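Local coordinates for protein RNA-dependent RNA polymerase (Qualyub virus, PDB 6DX1) that probably acts as a viral ovarian tumour (OTU) domain cysteine protease that removes ubiquitin from conjugated proteins, at residues V22-Y26 against R27-N31; W57-V60 against K61-C64; E86-A89 against R90-R94; L143-I146 against Q147-F151. All blocks are in the same frame, centred on the assembly; numbering follows the deposited sequence.

Contact 1. Residues V22-Y26 against R27-N31; sequences VVFSY and REFFN
Phe24 and Phe29 meet as an offset T-shaped pair, the edge of Phe29 directed at the face of Phe24 with the ring planes at 90°. Their closest atoms are Phe24 CD2 and Phe29 CD2, 3.7 Å apart. The Phe24 ring also meets Phe30: its CE2 lies 3.9 Å from Phe30 CE2, in the plane of the Phe30 ring, and the two side chains cross nearly at a right angle. Trp118 packs against both Phe24 and Phe30, carrying the cluster into the sheet. What brings the three phenylalanines together is the tight connection that leaves strand 17-25 and enters strand 30-33, two strands that are not neighbours in the sheet. Successive type I turns bend the chain, the first closed by Glu28 N to Ser25 O at 3.0 Å. Tyr26 O then takes two donors, Phe29 N from above the carbonyl plane and Phe30 N from almost straight ahead of the oxygen, the latter at 2.9 Å. With CG between backbone N and carbonyl carbon (chi1 71°), Tyr26 lies alongside Arg27, both pointing the same way, and Tyr26 OH is over one face of the guanidinium, 3.0 Å above its plane. The Tyr26 ring and Arg27 guanidinium are 28° apart, and Asp123 is the polar partner of both, by a hydrogen bond to the hydroxyl and a salt bridge. A water in the guanidinium plane, at its edge, ties Arg27 to the turn, accepting from Arg27 NH1 and Arg27 N and bonding to Ser25 OG at 2.7 Å. Another accepts from Ser25 N and donates to Glu28 OE1.

Contact 2. Residues W57-V60 against K61-C64; sequences WIEV and KNMC
Four successive i to i+4 bonds carry the first turns of helix 57-70, from Lys61 N to Trp57 O through to Cys64 N to Val60 O, the shortest being Asn62 N to Ile58 O at 2.8 Å. Over this frame Trp57 and Lys61 run side by side in the same direction, and Lys61 CD comes to the edge of the indole, 4.1 Å from Trp57 CD1. The lysine chain then bends at its third torsion, and NZ ends on Ser92 O of helix 85-92, while Arg44 makes a cation-pi contact with the indole. Met63 CG stands between its backbone N and carbonyl carbon (chi1 69°), which presses it to 3.2 Å from Val60 O. From there the methionine reaches leucines of helix 101-111. On another flank the carboxylate of Glu59 and the amide of Asn62 meet with their planes 65° apart. Asn62 ND2 points at Glu59 OE2 almost straight (171°), but at 3.4 Å the bond is weak. Asn62 OD1 takes a hydrogen bond from Arg65, so the amide is held at both ends, and its rotation is probably set more by the arginine than by the glutamate.

Contact 3. Residues E86-A89 against R90-R94; sequences EHYA and RESKR
Ser92 has OG between its backbone N and carbonyl carbon (chi1 63°), a torsion that bends the hydroxyl back over the alpha-helix 85-92, while Tyr88, with CG opposite its own N (chi1 173°), lays its ring beside the same turn. Ser92 OG therefore donates to Tyr88 O at 3.0 Å, alongside the regular i to i+4 bond from Ser92 N, and this carbonyl is gripped twice. The serine methylene rests over the tyrosine face in a CH-pi contact, CB 4.2 Å from the ring centroid. Outer partners fix both groups: Tyr88 OH bonds to Glu103 of helix 101-111, and Arg65 of helix 57-70 bonds to Ser92 OG. Round the helix from there, the chain of Arg90 folds back, so that its guanidinium lies with one face over Glu86 O and His87 CA. The His87 and Arg90 side chains cross at about a right angle although their flat groups are only 16° apart, with NH1 of Arg90 3.8 Å from CD2 of His87. That CD2 also touches Glu91 CG at 3.7 Å, and the imidazole is anchored by its ND1 bond to the backbone N of Gln83. Beyond the last turn Arg94 curls back, and its NE, with the acceptor close to the guanidinium plane, donates to Arg90 O at 2.6 Å.

Contact 4. Residues L143-I146 against Q147-F151; sequences LLHI and QFDHF
His145, turned by chi1 -171° to place CG opposite its backbone N, lays its imidazole flat against Phe151 in an offset stack, the rings 14° from parallel and centroids 4.3 Å apart. Phe151 CE1 sits over one face of the imidazole, nearest to CD2 of His145 at 3.4 Å. The imidazole edge serves Asp149: His145 NE2 donates within its ring plane to the anti lone pair of Asp149 OD2 at 3.0 Å, and the carboxylate is nearly coplanar with the ring. Leu143 CD1 extends the apolar side, 3.8 Å from Phe151 CD1. These residues belong to a beta hairpin of strands 140-146 and 150-156, in which His145 faces Phe151 as an antiparallel non-hydrogen-bonded pair and Ile146 N bonds to His150 O at 2.9 Å. Ile146 and His150 lie on the sheet face away from the stack, where CD1 of Ile146 is 3.6 Å from CD2 of His150. Phe148 and Asp149, both left-handed in backbone conformation, make the turn, and a water accepts from Asp149 N and lies 2.8 Å from Ile146 O. Farther out, Phe117 packs against both stacked rings. His150 touches Cys41 at the start of helix 41-51 and bonds through NE2 to Asp152, a cysteine-histidine-aspartate grouping consistent with the active site of an OTU cysteine protease. Stacking on one side and a carboxylate in plane at the edge leave the His145 ring little freedom to turn, and the nearby acid would probably favour a positively charged imidazole.

The four contacts follow one another along the chain, and each closes its own short span; none nests within or crosses another. Contact 1 turns the chain from strand 17-25, second in the sheet, to strand 30-33 at the far edge. Contacts 2 and 3 then lie along helices 57-70 and 85-92, their centres about 12 Å apart, and the two helices also touch where Cys64 CB meets Tyr88 OH. Contact 4 returns to the sheet as the hairpin between strands 140-146 and 150-156. It touches contact 1 through Leu144 CD2 against Tyr26 CE2. Contacts 1 and 3, on opposite sides of the chain's centre, are about 23 Å apart at their nearest atoms.

Contact 1. Residues V22-Y26 against R27-N31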
loop_
_atom_site.group_PDB
_atom_site.type_symbol
_atom_site.label_atom_id
_atom_site.label_comp_id
_atom_site.label_asym_id
_atom_site.label_seq_id
_atom_site.Cartn_x
_atom_site.Cartn_y
_atom_site.Cartn_z
ATOM N N VAL A 22 -8.944 -4.489 -13.515
ATOM C CA VAL A 22 -9.514 -3.162 -13.730
ATOM C C VAL A 22 -8.575 -2.426 -14.676
ATOM O O VAL A 22 -7.376 -2.299 -14.399
ATOM C CB VAL A 22 -9.724 -2.421 -12.392
ATOM C CG1 VAL A 22 -8.494 -2.506 -11.532
ATOM C CG2 VAL A 22 -10.172 -0.964 -12.613
ATOM N N VAL A 23 -9.097 -1.980 -15.819
ATOM C CA VAL A 23 -8.268 -1.566 -16.953
ATOM C C VAL A 23 -8.538 -0.101 -17.273
ATOM O O VAL A 23 -9.655 0.265 -17.676
ATOM C CB VAL A 23 -8.525 -2.454 -18.180
ATOM C CG1 VAL A 23 -7.574 -2.083 -19.317
ATOM C CG2 VAL A 23 -8.360 -3.920 -17.807
ATOM N N PHE A 24 -7.509 0.739 -17.127
ATOM C CA PHE A 24 -7.699 2.163 -17.371
ATOM C C PHE A 24 -6.345 2.837 -17.516
ATOM O O PHE A 24 -5.335 2.346 -17.010
ATOM C CB PHE A 24 -8.504 2.834 -16.247
ATOM C CG PHE A 24 -7.845 2.775 -14.885
ATOM C CD1 PHE A 24 -8.061 1.689 -14.047
ATOM C CD2 PHE A 24 -7.050 3.813 -14.427
ATOM C CE1 PHE A 24 -7.492 1.631 -12.782
ATOM C CE2 PHE A 24 -6.476 3.760 -13.160
ATOM C CZ PHE A 24 -6.691 2.667 -12.338
ATOM N N SER A 25 -6.340 3.966 -18.218
ATOM C CA SER A 25 -5.152 4.804 -18.300
ATOM C C SER A 25 -5.092 5.646 -17.030
ATOM O O SER A 25 -6.018 6.416 -16.757
ATOM C CB SER A 25 -5.231 5.673 -19.558
ATOM O OG SER A 25 -4.252 6.700 -19.554
ATOM N N TYR A 26 -4.045 5.459 -16.209
ATOM C CA TYR A 26 -4.099 6.055 -14.876
ATOM C C TYR A 26 -4.126 7.580 -14.934
ATOM O O TYR A 26 -4.678 8.213 -14.029
ATOM C CB TYR A 26 -2.951 5.552 -13.986
ATOM C CG TYR A 26 -1.539 6.032 -14.306
ATOM C CD1 TYR A 26 -1.127 7.322 -13.983
ATOM C CD2 TYR A 26 -0.605 5.168 -14.870
ATOM C CE1 TYR A 26 0.175 7.756 -14.261
ATOM C CE2 TYR A 26 0.704 5.588 -15.141
ATOM C CZ TYR A 26 1.077 6.884 -14.835
ATOM O OH TYR A 26 2.362 7.309 -15.105
ATOM N N ARG A 27 -3.571 8.177 -15.994
ATOM C CA ARG A 27 -3.561 9.635 -16.104
ATOM C C ARG A 27 -4.961 10.226 -16.231
ATOM O O ARG A 27 -5.135 11.440 -16.041
ATOM C CB ARG A 27 -2.714 10.060 -17.302
ATOM C CG ARG A 27 -1.223 10.075 -17.039
ATOM C CD ARG A 27 -0.449 10.263 -18.340
ATOM N NE ARG A 27 0.988 10.063 -18.159
ATOM C CZ ARG A 27 1.579 8.873 -18.174
ATOM N NH1 ARG A 27 0.849 7.774 -18.354
ATOM N NH2 ARG A 27 2.894 8.775 -18.001
ATOM N N GLU A 28 -5.967 9.413 -16.560
ATOM C CA GLU A 28 -7.321 9.943 -16.610
ATOM C C GLU A 28 -7.887 10.192 -15.213
ATOM O O GLU A 28 -8.787 11.029 -15.055
ATOM C CB GLU A 28 -8.223 9.003 -17.426
ATOM C CG GLU A 28 -9.690 8.949 -16.982
ATOM C CD GLU A 28 -10.608 8.224 -17.970
ATOM O OE1 GLU A 28 -10.250 7.123 -18.443
ATOM O OE2 GLU A 28 -11.709 8.751 -18.251
ATOM N N PHE A 29 -7.316 9.553 -14.182
ATOM C CA PHE A 29 -7.829 9.640 -12.825
ATOM C C PHE A 29 -6.832 10.147 -11.799
ATOM O O PHE A 29 -7.250 10.515 -10.698
ATOM C CB PHE A 29 -8.321 8.263 -12.346
ATOM C CG PHE A 29 -9.429 7.706 -13.179
ATOM C CD1 PHE A 29 -10.734 8.104 -12.952
ATOM C CD2 PHE A 29 -9.168 6.814 -14.202
ATOM C CE1 PHE A 29 -11.768 7.611 -13.730
ATOM C CE2 PHE A 29 -10.199 6.307 -14.975
ATOM C CZ PHE A 29 -11.500 6.715 -14.739
ATOM N N PHE A 30 -5.542 10.167 -12.118
ATOM C CA PHE A 30 -4.505 10.436 -11.134
ATOM C C PHE A 30 -3.387 11.254 -11.753
ATOM O O PHE A 30 -3.141 11.192 -12.958
ATOM C CB PHE A 30 -3.835 9.157 -10.614
ATOM C CG PHE A 30 -4.759 8.166 -9.972
ATOM C CD1 PHE A 30 -5.169 8.321 -8.657
ATOM C CD2 PHE A 30 -5.135 7.019 -10.662
ATOM C CE1 PHE A 30 -5.973 7.364 -8.046
ATOM C CE2 PHE A 30 -5.938 6.066 -10.060
ATOM C CZ PHE A 30 -6.358 6.237 -8.756
ATOM N N ASN A 31 -2.657 11.960 -10.890
ATOM C CA ASN A 31 -1.320 12.448 -11.194
ATOM C C ASN A 31 -0.315 11.616 -10.404
ATOM O O ASN A 31 -0.534 11.334 -9.223
ATOM C CB ASN A 31 -1.183 13.933 -10.833
ATOM C CG ASN A 31 -2.115 14.814 -11.644
ATOM O OD1 ASN A 31 -2.169 14.705 -12.863
ATOM N ND2 ASN A 31 -2.871 15.667 -10.967
HETATM O O HOH W 1 -1.914 6.892 -18.144
HETATM O O HOH W 2 -8.853 4.913 -19.355
#

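Contact 2. Residues W57-V60 against K61-C64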
loop_
_atom_site.group_PDB
_atom_site.type_symbol
_atom_site.label_atom_id
_atom_site.label_comp_id
_atom_site.label_asym_id
_atom_site.label_seq_id
_atom_site.Cartn_x
_atom_site.Cartn_y
_atom_site.Cartn_z
ATOM N N TRP A 57 9.803 8.559 5.281
ATOM C CA TRP A 57 9.523 7.127 5.167
ATOM C C TRP A 57 9.868 6.353 6.437
ATOM O O TRP A 57 9.210 5.351 6.732
ATOM C CB TRP A 57 10.255 6.535 3.948
ATOM C CG TRP A 57 11.656 6.107 4.237
ATOM C CD1 TRP A 57 12.069 4.881 4.690
ATOM C CD2 TRP A 57 12.831 6.901 4.102
ATOM N NE1 TRP A 57 13.431 4.873 4.852
ATOM C CE2 TRP A 57 13.922 6.101 4.489
ATOM C CE3 TRP A 57 13.067 8.215 3.686
ATOM C CZ2 TRP A 57 15.233 6.574 4.487
ATOM C CZ3 TRP A 57 14.373 8.680 3.684
ATOM C CH2 TRP A 57 15.435 7.860 4.080
ATOM N N ILE A 58 10.885 6.783 7.206
ATOM C CA ILE A 58 11.218 6.077 8.446
ATOM C C ILE A 58 10.073 6.170 9.446
ATOM O O ILE A 58 9.779 5.209 10.168
ATOM C CB ILE A 58 12.525 6.621 9.055
ATOM C CG1 ILE A 58 13.700 6.294 8.139
ATOM C CG2 ILE A 58 12.753 6.008 10.448
ATOM C CD1 ILE A 58 14.055 4.834 8.128
ATOM N N GLU A 59 9.421 7.329 9.523
ATOM C CA GLU A 59 8.287 7.451 10.434
ATOM C C GLU A 59 7.163 6.498 10.054
ATOM O O GLU A 59 6.432 6.023 10.931
ATOM C CB GLU A 59 7.770 8.884 10.456
ATOM C CG GLU A 59 8.723 9.874 11.120
ATOM C CD GLU A 59 9.289 9.379 12.443
ATOM O OE1 GLU A 59 10.490 9.627 12.692
ATOM O OE2 GLU A 59 8.546 8.740 13.229
ATOM N N VAL A 60 6.993 6.225 8.759
ATOM C CA VAL A 60 5.983 5.249 8.357
ATOM C C VAL A 60 6.392 3.858 8.818
ATOM O O VAL A 60 5.564 3.093 9.327
ATOM C CB VAL A 60 5.739 5.294 6.837
ATOM C CG1 VAL A 60 4.622 4.320 6.447
ATOM C CG2 VAL A 60 5.381 6.703 6.386
ATOM N N LYS A 61 7.672 3.500 8.651
ATOM C CA LYS A 61 8.134 2.208 9.156
ATOM C C LYS A 61 7.914 2.118 10.657
ATOM O O LYS A 61 7.450 1.089 11.164
ATOM C CB LYS A 61 9.615 1.991 8.816
ATOM C CG LYS A 61 9.901 2.024 7.324
ATOM C CD LYS A 61 11.320 1.570 6.977
ATOM C CE LYS A 61 11.474 0.063 7.152
ATOM N NZ LYS A 61 12.812 -0.409 6.713
ATOM N N ASN A 62 8.209 3.210 11.375
ATOM C CA ASN A 62 8.022 3.251 12.824
ATOM C C ASN A 62 6.565 3.019 13.206
ATOM O O ASN A 62 6.272 2.268 14.144
ATOM C CB ASN A 62 8.481 4.602 13.381
ATOM C CG ASN A 62 9.983 4.730 13.474
ATOM O OD1 ASN A 62 10.711 3.738 13.483
ATOM N ND2 ASN A 62 10.458 5.974 13.559
ATOM N N MET A 63 5.634 3.693 12.524
ATOM C CA MET A 63 4.238 3.582 12.941
ATOM C C MET A 63 3.689 2.193 12.647
ATOM O O MET A 63 2.827 1.704 13.382
ATOM C CB MET A 63 3.378 4.672 12.286
ATOM C CG MET A 63 3.168 4.528 10.792
ATOM S SD MET A 63 2.174 5.876 10.089
ATOM C CE MET A 63 3.150 7.322 10.514
ATOM N N CYS A 64 4.202 1.529 11.611
ATOM C CA CYS A 64 3.807 0.143 11.352
ATOM C C CYS A 64 4.265 -0.783 12.474
ATOM O O CYS A 64 3.501 -1.636 12.936
ATOM C CB CYS A 64 4.381 -0.331 10.016
ATOM S SG CYS A 64 3.547 0.390 8.578
#

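Contact 3. Residues E86-A89 against R90-R94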
loop_
_atom_site.group_PDB
_atom_site.type_symbol
_atom_site.label_atom_id
_atom_site.label_comp_id
_atom_site.label_asym_id
_atom_site.label_seq_id
_atom_site.Cartn_x
_atom_site.Cartn_y
_atom_site.Cartn_z
ATOM N N GLU A 86 7.694 -8.596 17.975
ATOM C CA GLU A 86 9.139 -8.439 18.061
ATOM C C GLU A 86 9.818 -8.997 16.819
ATOM O O GLU A 86 10.796 -8.419 16.326
ATOM C CB GLU A 86 9.662 -9.114 19.334
ATOM C CG GLU A 86 8.904 -8.727 20.621
ATOM C CD GLU A 86 7.562 -9.444 20.760
ATOM O OE1 GLU A 86 6.694 -8.982 21.525
ATOM O OE2 GLU A 86 7.378 -10.481 20.097
ATOM N N HIS A 87 9.306 -10.112 16.294
ATOM C CA HIS A 87 9.827 -10.668 15.049
ATOM C C HIS A 87 9.614 -9.701 13.887
ATOM O O HIS A 87 10.530 -9.469 13.089
ATOM C CB HIS A 87 9.167 -12.024 14.773
ATOM C CG HIS A 87 9.611 -12.681 13.502
ATOM N ND1 HIS A 87 8.856 -13.640 12.860
ATOM C CD2 HIS A 87 10.730 -12.522 12.756
ATOM C CE1 HIS A 87 9.486 -14.034 11.768
ATOM N NE2 HIS A 87 10.627 -13.375 11.683
ATOM N N TYR A 88 8.418 -9.110 13.786
ATOM C CA TYR A 88 8.179 -8.135 12.722
ATOM C C TYR A 88 9.110 -6.933 12.852
ATOM O O TYR A 88 9.674 -6.465 11.855
ATOM C CB TYR A 88 6.717 -7.675 12.727
ATOM C CG TYR A 88 6.483 -6.551 11.746
ATOM C CD1 TYR A 88 6.555 -6.787 10.387
ATOM C CD2 TYR A 88 6.247 -5.250 12.183
ATOM C CE1 TYR A 88 6.380 -5.768 9.473
ATOM C CE2 TYR A 88 6.066 -4.213 11.274
ATOM C CZ TYR A 88 6.142 -4.488 9.917
ATOM O OH TYR A 88 5.974 -3.486 8.987
ATOM N N ALA A 89 9.274 -6.412 14.072
ATOM C CA ALA A 89 10.147 -5.257 14.271
ATOM C C ALA A 89 11.578 -5.581 13.872
ATOM O O ALA A 89 12.258 -4.759 13.244
ATOM C CB ALA A 89 10.091 -4.799 15.730
ATOM N N ARG A 90 12.042 -6.785 14.223
ATOM C CA ARG A 90 13.398 -7.204 13.895
ATOM C C ARG A 90 13.619 -7.230 12.390
ATOM O O ARG A 90 14.619 -6.700 11.894
ATOM C CB ARG A 90 13.666 -8.581 14.523
ATOM C CG ARG A 90 14.858 -9.366 13.998
ATOM C CD ARG A 90 15.055 -10.650 14.817
ATOM N NE ARG A 90 14.391 -10.568 16.129
ATOM C CZ ARG A 90 13.423 -11.397 16.529
ATOM N NH1 ARG A 90 13.047 -12.364 15.713
ATOM N NH2 ARG A 90 12.814 -11.262 17.715
ATOM N N GLU A 91 12.685 -7.820 11.644
ATOM C CA GLU A 91 12.865 -7.947 10.203
ATOM C C GLU A 91 12.667 -6.617 9.486
ATOM O O GLU A 91 13.387 -6.313 8.528
ATOM C CB GLU A 91 11.908 -9.002 9.650
ATOM C CG GLU A 91 12.247 -10.412 10.108
ATOM C CD GLU A 91 13.588 -10.873 9.579
ATOM O OE1 GLU A 91 13.830 -10.717 8.366
ATOM O OE2 GLU A 91 14.405 -11.374 10.380
ATOM N N SER A 92 11.693 -5.811 9.917
ATOM C CA SER A 92 11.425 -4.576 9.194
ATOM C C SER A 92 12.514 -3.533 9.399
ATOM O O SER A 92 12.620 -2.602 8.594
ATOM C CB SER A 92 10.064 -3.997 9.598
ATOM O OG SER A 92 10.036 -3.651 10.967
ATOM N N LYS A 93 13.321 -3.661 10.458
ATOM C CA LYS A 93 14.453 -2.763 10.650
ATOM C C LYS A 93 15.666 -3.165 9.827
ATOM O O LYS A 93 16.630 -2.395 9.756
ATOM C CB LYS A 93 14.848 -2.716 12.130
ATOM C CG LYS A 93 13.897 -1.945 13.016
ATOM C CD LYS A 93 14.224 -2.189 14.480
ATOM C CE LYS A 93 13.392 -1.321 15.402
ATOM N NZ LYS A 93 13.451 -1.833 16.805
ATOM N N ARG A 94 15.645 -4.337 9.200
ATOM C CA ARG A 94 16.837 -4.828 8.527
ATOM C C ARG A 94 17.101 -4.046 7.251
ATOM O O ARG A 94 16.177 -3.629 6.546
ATOM C CB ARG A 94 16.716 -6.327 8.207
ATOM C CG ARG A 94 16.710 -7.218 9.423
ATOM C CD ARG A 94 17.721 -6.676 10.377
ATOM N NE ARG A 94 17.095 -6.114 11.587
ATOM C CZ ARG A 94 17.629 -5.146 12.320
ATOM N NH1 ARG A 94 18.760 -4.573 11.967
ATOM N NH2 ARG A 94 16.976 -4.686 13.384
#

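Contact 4. Residues L143-I146 against Q147-F151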
loop_
_atom_site.group_PDB
_atom_site.type_symbol
_atom_site.label_atom_id
_atom_site.label_comp_id
_atom_site.label_asym_id
_atom_site.label_seq_id
_atom_site.Cartn_x
_atom_site.Cartn_y
_atom_site.Cartn_z
ATOM N N LEU A 143 -1.476 3.661 -4.754
ATOM C CA LEU A 143 -0.086 3.458 -5.143
ATOM C C LEU A 143 -0.015 2.853 -6.541
ATOM O O LEU A 143 -0.813 1.975 -6.897
ATOM C CB LEU A 143 0.638 2.533 -4.156
ATOM C CG LEU A 143 0.723 2.944 -2.688
ATOM C CD1 LEU A 143 1.806 2.124 -1.999
ATOM C CD2 LEU A 143 1.006 4.426 -2.536
ATOM N N LEU A 144 0.942 3.316 -7.339
ATOM C CA LEU A 144 1.191 2.705 -8.638
ATOM C C LEU A 144 2.225 1.610 -8.415
ATOM O O LEU A 144 3.348 1.890 -7.976
ATOM C CB LEU A 144 1.671 3.730 -9.661
ATOM C CG LEU A 144 1.706 3.239 -11.106
ATOM C CD1 LEU A 144 0.283 3.079 -11.655
ATOM C CD2 LEU A 144 2.520 4.177 -12.002
ATOM N N HIS A 145 1.828 0.367 -8.656
ATOM C CA HIS A 145 2.660 -0.800 -8.374
ATOM C C HIS A 145 3.237 -1.283 -9.698
ATOM O O HIS A 145 2.518 -1.858 -10.521
ATOM C CB HIS A 145 1.820 -1.883 -7.698
ATOM C CG HIS A 145 2.617 -3.031 -7.176
ATOM N ND1 HIS A 145 2.031 -4.209 -6.763
ATOM C CD2 HIS A 145 3.951 -3.186 -6.991
ATOM C CE1 HIS A 145 2.970 -5.044 -6.351
ATOM N NE2 HIS A 145 4.144 -4.449 -6.478
ATOM N N ILE A 146 4.526 -1.020 -9.925
ATOM C CA ILE A 146 5.125 -1.342 -11.216
ATOM C C ILE A 146 6.130 -2.479 -11.050
ATOM O O ILE A 146 6.193 -3.112 -9.989
ATOM C CB ILE A 146 5.753 -0.088 -11.860
ATOM C CG1 ILE A 146 7.008 0.354 -11.103
ATOM C CG2 ILE A 146 4.750 1.083 -11.884
ATOM C CD1 ILE A 146 7.722 1.529 -11.774
ATOM N N GLN A 147 6.909 -2.774 -12.095
ATOM C CA GLN A 147 7.760 -3.958 -12.056
ATOM C C GLN A 147 8.781 -3.867 -10.924
ATOM O O GLN A 147 9.133 -2.781 -10.458
ATOM C CB GLN A 147 8.494 -4.138 -13.388
ATOM C CG GLN A 147 7.605 -4.544 -14.539
ATOM C CD GLN A 147 7.220 -3.369 -15.396
ATOM O OE1 GLN A 147 6.822 -2.319 -14.883
ATOM N NE2 GLN A 147 7.349 -3.524 -16.710
ATOM N N PHE A 148 9.253 -5.041 -10.482
ATOM C CA PHE A 148 10.311 -5.167 -9.466
ATOM C C PHE A 148 9.907 -4.539 -8.133
ATOM O O PHE A 148 10.748 -4.065 -7.358
ATOM C CB PHE A 148 11.633 -4.592 -9.985
ATOM C CG PHE A 148 12.039 -5.157 -11.325
ATOM C CD1 PHE A 148 12.390 -6.495 -11.450
ATOM C CD2 PHE A 148 12.035 -4.360 -12.453
ATOM C CE1 PHE A 148 12.753 -7.016 -12.692
ATOM C CE2 PHE A 148 12.383 -4.872 -13.697
ATOM C CZ PHE A 148 12.744 -6.202 -13.814
ATOM N N ASP A 149 8.603 -4.566 -7.856
ATOM C CA ASP A 149 8.034 -4.141 -6.581
ATOM C C ASP A 149 8.359 -2.691 -6.257
ATOM O O ASP A 149 8.494 -2.320 -5.087
ATOM C CB ASP A 149 8.470 -5.059 -5.449
ATOM C CG ASP A 149 7.656 -6.329 -5.417
ATOM O OD1 ASP A 149 8.199 -7.365 -5.012
ATOM O OD2 ASP A 149 6.470 -6.284 -5.831
ATOM N N HIS A 150 8.471 -1.866 -7.285
ATOM C CA HIS A 150 8.569 -0.434 -7.066
ATOM C C HIS A 150 7.170 0.163 -6.945
ATOM O O HIS A 150 6.252 -0.217 -7.682
ATOM C CB HIS A 150 9.331 0.260 -8.189
ATOM C CG HIS A 150 9.425 1.737 -7.984
ATOM N ND1 HIS A 150 10.321 2.306 -7.104
ATOM C CD2 HIS A 150 8.679 2.753 -8.477
ATOM C CE1 HIS A 150 10.139 3.618 -7.085
ATOM N NE2 HIS A 150 9.149 3.913 -7.910
ATOM N N PHE A 151 7.014 1.098 -6.014
ATOM C CA PHE A 151 5.751 1.803 -5.791
ATOM C C PHE A 151 5.961 3.295 -5.976
ATOM O O PHE A 151 6.873 3.872 -5.373
ATOM C CB PHE A 151 5.212 1.579 -4.374
ATOM C CG PHE A 151 4.807 0.157 -4.074
ATOM C CD1 PHE A 151 3.521 -0.287 -4.360
ATOM C CD2 PHE A 151 5.693 -0.715 -3.450
ATOM C CE1 PHE A 151 3.138 -1.601 -4.058
ATOM C CE2 PHE A 151 5.321 -2.028 -3.146
ATOM C CZ PHE A 151 4.042 -2.468 -3.459
HETATM O O HOH W 3 6.211 -5.758 -9.057
#